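Local coordinates for phage-related conserved hypothetical protein, BB2244 (Bordetella bronchiseptica, PDB 2BDV), which is of unknown function but, as an SRAP-family member, may bond covalently to abasic sites in DNA, as characterised relatives do, at residues 80-84 with 85-89. Residues are numbered along the deposited sequence; the frame is centred on the assembly and turned at random.
Sequences ERHGW and PWKLM
Trp84 lays its indole over the ring of Pro85, the aromatic-proline pairing of a cis peptide bond, within the loop that leads from helix 76-80 to strand 94-99 of this SRAP-family protein. Pro85 CB stands 3.4 Å from the centroid of the five-membered ring of Trp84, 6° off the ring normal, so the contact is a CH-pi interaction made squarely over the face. With CG anti to the backbone N (chi1 -171°), Trp84 turns its indole back beside its own carbonyl carbon, which is where the cis bond places the proline. A flat, electron-rich ring and the slightly polarised C-H groups of proline suit each other here, and proline is also the residue that most readily accepts a cis bond. Pro85 CD in turn lies 3.9 Å above the plane of the Trp86 ring, offset toward its rim; Trp86 is buried against Thr78, Ile79 and Met71.

Earlier in the loop, His82 ends helix 76-80 in a Schellman motif, with positive phi. Lys87 covers one face of its imidazole, Lys87 CB sitting 3.5 Å from the centroid of the His82 ring in a second CH-pi contact, the two side chains crossing at about a right angle. Lys87 then runs out extended beyond CG, its aliphatic length passing Gly83 until CE comes within 3.8 Å of Trp84 N, near the plane of the indole at its edge. A long, flexible lysine can thus cover the backbone of Gly83 with methylenes. Leu88 adds a looser apolar touch on Trp84. The one backbone hydrogen bond between 80-84 and 85-89 runs from Lys87 N to Gly83 O at 3.0 Å, with an angle of 142° at the hydrogen.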
# COMPACT_ATOMS: atom_id res chain seq x y z
N GLU A 80 4.44 -4.47 -14.81
CA GLU A 80 5.21 -5.50 -15.50
C GLU A 80 5.38 -5.17 -16.99
O GLU A 80 6.47 -5.31 -17.54
CB GLU A 80 4.52 -6.87 -15.37
CG GLU A 80 4.47 -7.43 -13.95
CD GLU A 80 5.83 -7.46 -13.29
OE1 GLU A 80 6.80 -7.88 -13.96
OE2 GLU A 80 5.93 -7.08 -12.11
N ARG A 81 4.29 -4.74 -17.62
CA ARG A 81 4.30 -4.39 -19.04
C ARG A 81 4.92 -3.00 -19.21
O ARG A 81 4.94 -2.45 -20.31
CB ARG A 81 2.87 -4.38 -19.60
CG ARG A 81 1.99 -5.54 -19.15
CD ARG A 81 2.41 -6.88 -19.73
NE ARG A 81 1.80 -8.00 -19.01
CZ ARG A 81 1.82 -9.26 -19.43
NH1 ARG A 81 2.43 -9.58 -20.57
NH2 ARG A 81 1.25 -10.21 -18.71
N HIS A 82 5.42 -2.45 -18.11
CA HIS A 82 6.04 -1.13 -18.10
C HIS A 82 5.12 -0.10 -18.74
O HIS A 82 5.47 0.56 -19.71
CB HIS A 82 7.38 -1.18 -18.84
CG HIS A 82 8.33 -0.08 -18.44
ND1 HIS A 82 8.66 0.95 -19.29
CD2 HIS A 82 9.01 0.14 -17.29
CE1 HIS A 82 9.51 1.77 -18.68
NE2 HIS A 82 9.73 1.29 -17.46
N GLY A 83 3.92 0.02 -18.18
CA GLY A 83 2.96 0.97 -18.71
C GLY A 83 2.80 2.22 -17.88
O GLY A 83 3.33 2.32 -16.77
N TRP A 84 2.06 3.18 -18.43
CA TRP A 84 1.78 4.46 -17.79
C TRP A 84 0.85 4.23 -16.60
O TRP A 84 -0.06 3.40 -16.65
CB TRP A 84 1.09 5.40 -18.80
CG TRP A 84 0.94 6.84 -18.34
CD1 TRP A 84 1.90 7.81 -18.34
CD2 TRP A 84 -0.24 7.46 -17.80
NE1 TRP A 84 1.39 8.99 -17.84
CE2 TRP A 84 0.08 8.80 -17.49
CE3 TRP A 84 -1.54 7.01 -17.54
CZ2 TRP A 84 -0.84 9.69 -16.94
CZ3 TRP A 84 -2.47 7.90 -16.99
CH2 TRP A 84 -2.11 9.22 -16.70
N PRO A 85 1.07 4.96 -15.50
CA PRO A 85 2.15 5.95 -15.37
C PRO A 85 3.27 5.41 -14.49
O PRO A 85 4.28 6.07 -14.28
CB PRO A 85 1.44 7.12 -14.72
CG PRO A 85 0.58 6.42 -13.73
CD PRO A 85 -0.00 5.26 -14.53
N TRP A 86 3.07 4.20 -13.99
CA TRP A 86 4.04 3.57 -13.11
C TRP A 86 5.43 3.40 -13.72
O TRP A 86 6.41 3.31 -12.99
CB TRP A 86 3.48 2.23 -12.65
CG TRP A 86 2.04 2.35 -12.23
CD1 TRP A 86 0.98 1.63 -12.71
CD2 TRP A 86 1.49 3.30 -11.30
NE1 TRP A 86 -0.19 2.07 -12.14
CE2 TRP A 86 0.09 3.09 -11.27
CE3 TRP A 86 2.04 4.30 -10.49
CZ2 TRP A 86 -0.77 3.85 -10.46
CZ3 TRP A 86 1.19 5.05 -9.69
CH2 TRP A 86 -0.20 4.82 -9.68
N LYS A 87 5.52 3.37 -15.05
CA LYS A 87 6.83 3.21 -15.69
C LYS A 87 7.75 4.37 -15.33
O LYS A 87 8.96 4.29 -15.53
CB LYS A 87 6.67 3.13 -17.21
CG LYS A 87 6.08 4.39 -17.85
CD LYS A 87 5.85 4.20 -19.36
CE LYS A 87 4.90 5.27 -19.90
NZ LYS A 87 4.72 5.19 -21.38
N LEU A 88 7.17 5.44 -14.80
CA LEU A 88 7.92 6.62 -14.43
C LEU A 88 8.40 6.61 -12.98
O LEU A 88 9.19 7.45 -12.56
CB LEU A 88 7.04 7.85 -14.66
CG LEU A 88 6.41 7.97 -16.05
CD1 LEU A 88 5.33 9.05 -16.04
CD2 LEU A 88 7.48 8.28 -17.09
N MSE A 89 7.91 5.64 -12.21
CA MSE A 89 8.28 5.56 -10.80
C MSE A 89 8.91 4.23 -10.41
O MSE A 89 9.54 4.13 -9.36
CB MSE A 89 7.04 5.79 -9.95
CG MSE A 89 6.47 7.19 -10.05
SE MSE A 89 4.64 7.28 -9.42
CE MSE A 89 3.76 7.26 -11.15